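Local coordinates for uncharacterized protein (Bacteroides ovatus, PDB 4DQA) that is of unknown function but probably binds carbohydrate, pairing an N-terminal BT_3987-like domain with a concanavalin A-like lectin/glucanase domain, at residues 312-324 with 329-343. Residues are numbered along the deposited sequence; the frame is centred on the assembly and turned at random. Where two conformers were deposited one is given.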
# COMPACT_ATOMS: atom_id res chain seq x y z
N LEU A 312 0.75 -3.00 14.31
CA LEU A 312 0.08 -1.78 13.90
C LEU A 312 -0.84 -1.35 15.04
O LEU A 312 -1.84 -2.01 15.33
CB LEU A 312 -0.70 -2.02 12.64
CG LEU A 312 -1.40 -0.85 12.00
CD1 LEU A 312 -0.43 0.30 11.63
CD2 LEU A 312 -2.16 -1.33 10.75
N ALA A 313 -0.44 -0.28 15.72
CA ALA A 313 -1.15 0.18 16.92
C ALA A 313 -2.27 1.16 16.63
O ALA A 313 -3.19 1.34 17.43
CB ALA A 313 -0.16 0.78 17.93
N LEU A 314 -2.19 1.83 15.48
CA LEU A 314 -3.16 2.85 15.11
C LEU A 314 -3.11 3.01 13.60
O LEU A 314 -2.02 3.05 13.03
CB LEU A 314 -2.80 4.18 15.75
CG LEU A 314 -3.76 5.32 15.42
CD1 LEU A 314 -5.07 5.06 16.15
CD2 LEU A 314 -3.19 6.68 15.75
N TYR A 315 -4.27 3.12 12.97
CA TYR A 315 -4.33 3.31 11.51
C TYR A 315 -5.54 4.12 11.13
O TYR A 315 -6.67 3.65 11.28
CB TYR A 315 -4.40 1.93 10.85
CG TYR A 315 -4.26 1.88 9.33
CD1 TYR A 315 -3.81 2.96 8.58
CD2 TYR A 315 -4.57 0.70 8.68
CE1 TYR A 315 -3.67 2.86 7.18
CE2 TYR A 315 -4.46 0.59 7.31
CZ TYR A 315 -3.96 1.65 6.57
OH TYR A 315 -3.86 1.49 5.21
N TYR A 316 -5.32 5.32 10.61
CA TYR A 316 -6.38 6.09 10.01
C TYR A 316 -6.08 6.29 8.54
O TYR A 316 -5.15 7.04 8.18
CB TYR A 316 -6.51 7.46 10.68
CG TYR A 316 -7.13 7.42 12.07
CD1 TYR A 316 -8.46 7.06 12.24
CD2 TYR A 316 -6.38 7.70 13.20
CE1 TYR A 316 -9.03 7.01 13.50
CE2 TYR A 316 -6.94 7.68 14.46
CZ TYR A 316 -8.27 7.31 14.61
OH TYR A 316 -8.85 7.26 15.86
N LYS A 317 -6.88 5.68 7.68
CA LYS A 317 -6.74 5.89 6.24
C LYS A 317 -7.15 7.31 5.85
O LYS A 317 -6.52 7.94 5.01
CB LYS A 317 -7.57 4.88 5.45
CG LYS A 317 -7.11 3.45 5.70
CD LYS A 317 -7.81 2.38 4.84
CE LYS A 317 -7.45 2.48 3.36
NZ LYS A 317 -5.98 2.23 3.11
N LEU A 318 -8.22 7.78 6.48
CA LEU A 318 -8.85 9.08 6.17
C LEU A 318 -9.31 9.19 4.71
O LEU A 318 -9.14 10.22 4.07
CB LEU A 318 -7.96 10.27 6.61
CG LEU A 318 -7.48 10.21 8.04
CD1 LEU A 318 -6.59 11.40 8.36
CD2 LEU A 318 -8.63 10.12 9.04
N ASP A 319 -9.89 8.10 4.22
CA ASP A 319 -10.44 8.04 2.89
C ASP A 319 -11.95 7.90 2.90
O ASP A 319 -12.55 7.67 1.84
CB ASP A 319 -9.81 6.90 2.10
CG ASP A 319 -10.18 5.53 2.66
OD1 ASP A 319 -10.71 5.46 3.78
OD2 ASP A 319 -9.88 4.51 1.96
N GLY A 320 -12.56 8.06 4.07
CA GLY A 320 -14.00 7.90 4.21
C GLY A 320 -14.40 6.56 4.76
O GLY A 320 -15.57 6.35 5.11
N SER A 321 -13.47 5.61 4.81
CA SER A 321 -13.83 4.27 5.29
C SER A 321 -13.88 4.15 6.81
O SER A 321 -14.41 3.14 7.30
CB SER A 321 -12.87 3.23 4.71
OG SER A 321 -11.54 3.38 5.15
N GLU A 322 -13.40 5.13 7.56
CA GLU A 322 -13.55 5.10 9.01
C GLU A 322 -14.89 5.64 9.45
O GLU A 322 -15.42 6.61 8.91
CB GLU A 322 -12.46 5.86 9.75
CG GLU A 322 -11.12 5.12 9.81
CD GLU A 322 -10.12 5.49 8.73
OE1 GLU A 322 -10.11 6.64 8.25
OE2 GLU A 322 -9.33 4.59 8.40
N THR A 323 -15.42 4.99 10.46
CA THR A 323 -16.63 5.44 11.11
C THR A 323 -16.36 6.63 12.00
O THR A 323 -15.54 6.56 12.92
CB THR A 323 -17.19 4.30 11.96
OG1 THR A 323 -17.64 3.25 11.10
CG2 THR A 323 -18.33 4.77 12.84
N GLN A 324 -17.07 7.73 11.74
CA GLN A 324 -17.15 8.88 12.63
C GLN A 324 -18.56 9.03 13.13
O GLN A 324 -19.51 9.10 12.34
CB GLN A 324 -16.74 10.16 11.89
CG GLN A 324 -15.28 10.15 11.49
CD GLN A 324 -14.80 11.49 10.96
OE1 GLN A 324 -14.76 12.48 11.70
NE2 GLN A 324 -14.35 11.50 9.70
N ILE A 329 -13.74 9.06 16.16
CA ILE A 329 -13.34 8.49 14.86
C ILE A 329 -12.65 7.16 15.18
O ILE A 329 -11.61 7.11 15.88
CB ILE A 329 -12.48 9.43 13.99
CG1 ILE A 329 -12.13 8.76 12.67
CG2 ILE A 329 -11.22 9.92 14.72
CD1 ILE A 329 -11.46 9.72 11.65
N LYS A 330 -13.25 6.07 14.69
CA LYS A 330 -12.76 4.73 14.98
C LYS A 330 -11.71 4.34 13.97
O LYS A 330 -11.95 4.42 12.77
CB LYS A 330 -13.92 3.74 14.93
CG LYS A 330 -15.08 4.16 15.81
CD LYS A 330 -16.23 3.16 15.77
CE LYS A 330 -15.80 1.78 16.25
NZ LYS A 330 -15.64 1.73 17.73
N ASP A 331 -10.55 3.92 14.45
CA ASP A 331 -9.48 3.61 13.52
C ASP A 331 -9.72 2.26 12.83
O ASP A 331 -10.64 1.49 13.18
CB ASP A 331 -8.12 3.65 14.22
CG ASP A 331 -7.69 2.32 14.73
OD1 ASP A 331 -8.49 1.67 15.44
OD2 ASP A 331 -6.54 1.90 14.42
N ALA A 332 -8.90 2.01 11.81
CA ALA A 332 -9.02 0.84 10.94
C ALA A 332 -8.64 -0.47 11.60
O ALA A 332 -9.17 -1.50 11.21
CB ALA A 332 -8.21 1.06 9.70
N THR A 333 -7.77 -0.43 12.61
CA THR A 333 -7.44 -1.66 13.33
C THR A 333 -8.58 -2.15 14.21
O THR A 333 -8.59 -3.29 14.66
CB THR A 333 -6.20 -1.54 14.23
OG1 THR A 333 -6.47 -0.67 15.33
CG2 THR A 333 -4.96 -1.06 13.44
N GLY A 334 -9.52 -1.26 14.51
CA GLY A 334 -10.54 -1.60 15.49
C GLY A 334 -10.06 -1.45 16.93
O GLY A 334 -10.80 -1.80 17.86
N ARG A 335 -8.85 -0.95 17.13
CA ARG A 335 -8.28 -0.88 18.48
C ARG A 335 -8.47 0.47 19.16
O ARG A 335 -8.48 0.53 20.41
CB ARG A 335 -6.78 -1.21 18.46
CG ARG A 335 -6.51 -2.61 18.01
CD ARG A 335 -5.03 -2.85 17.77
NE ARG A 335 -4.20 -2.73 18.97
CZ ARG A 335 -4.04 -3.68 19.88
NH1 ARG A 335 -4.66 -4.84 19.75
NH2 ARG A 335 -3.25 -3.49 20.94
N ILE A 336 -8.63 1.51 18.36
CA ILE A 336 -8.58 2.89 18.86
C ILE A 336 -9.85 3.66 18.53
O ILE A 336 -10.25 3.76 17.37
CB ILE A 336 -7.44 3.68 18.21
CG1 ILE A 336 -6.08 3.04 18.48
CG2 ILE A 336 -7.42 5.15 18.71
CD1 ILE A 336 -5.79 2.87 19.91
N ASN A 337 -10.47 4.22 19.56
CA ASN A 337 -11.57 5.17 19.35
C ASN A 337 -11.06 6.55 19.66
O ASN A 337 -10.97 6.94 20.83
CB ASN A 337 -12.71 4.83 20.30
CG ASN A 337 -13.35 3.51 19.98
OD1 ASN A 337 -13.53 3.17 18.83
ND2 ASN A 337 -13.67 2.73 21.02
N GLY A 338 -10.68 7.30 18.64
CA GLY A 338 -10.11 8.62 18.83
C GLY A 338 -11.18 9.68 18.99
O GLY A 338 -12.25 9.58 18.37
N THR A 339 -10.94 10.66 19.84
CA THR A 339 -11.89 11.74 20.04
C THR A 339 -11.50 12.85 19.09
O THR A 339 -10.30 13.19 18.94
CB THR A 339 -11.86 12.24 21.50
OG1 THR A 339 -12.35 11.18 22.36
CG2 THR A 339 -12.76 13.45 21.72
N THR A 340 -12.48 13.44 18.41
CA THR A 340 -12.18 14.41 17.37
C THR A 340 -13.28 15.44 17.23
O THR A 340 -14.44 15.17 17.58
CB THR A 340 -11.97 13.70 16.00
OG1 THR A 340 -11.65 14.65 14.99
CG2 THR A 340 -13.21 12.95 15.58
N ASN A 341 -12.92 16.62 16.74
CA ASN A 341 -13.91 17.60 16.32
C ASN A 341 -14.42 17.39 14.90
O ASN A 341 -15.26 18.16 14.42
CB ASN A 341 -13.45 19.04 16.58
CG ASN A 341 -12.17 19.42 15.88
OD1 ASN A 341 -11.35 18.59 15.52
ND2 ASN A 341 -12.01 20.72 15.67
N GLY A 342 -13.95 16.32 14.27
CA GLY A 342 -14.51 15.87 13.00
C GLY A 342 -13.54 16.08 11.86
O GLY A 342 -13.12 17.20 11.62
N ILE A 343 -13.21 15.01 11.17
CA ILE A 343 -12.27 15.07 10.06
C ILE A 343 -13.07 14.98 8.77
O ILE A 343 -13.57 13.91 8.39
CB ILE A 343 -11.24 13.95 10.14
CG1 ILE A 343 -10.49 13.96 11.49
CG2 ILE A 343 -10.24 14.11 8.99
CD1 ILE A 343 -9.89 15.30 11.91
O HOH W 1 -3.32 -0.09 19.76
O HOH W 2 -13.72 2.80 11.39
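Both backbone polar atoms of Y315 are taken up by neighbouring residues of 329-343: Y315 N donates to D331 OD2 (3.0 Å) on the anti lone pair, and Y315 O accepts from A332 N, 2.8 Å away and nearly straight at 173°. The syn lone pair of OD2 receives T333 OG1, while D331 OD1 accepts the amide of I336 from above the carboxylate plane. One buried carboxylate thus ties the 331-334 type I turn to strand 312-316. CB of D331 sits over one face of the Y316 ring, 3.8 Å from its centroid, a CH-pi contact. Y316 CG stands beside its own backbone N (chi1 -73°), which sends the ring across to I329. There Y316 OH donates to I329 O at 2.8 Å, from the face opposite the amide of G338. The cross-segment bonds link two antiparallel sheets of the concanavalin A-like domain: strand 312-316 pairs with 282-289 in one, strands 328-330 and 337-340 belong to the other, and I150, on strand 150-152 of that second sheet, touches both Y316 and I329. Farther along, the K330 amide reaches T323 O, and a water links T323 N to K330 O. E322 OE2 accepts the backbone N-H of K317 and OE1 that of L318. The side-chain carboxamide of Q324 pairs both ways with the backbone of I343, Q324 OE1 accepting from I343 N at 3.0 Å and Q324 NE2 donating to I343 O at 2.9 Å, both at 169°.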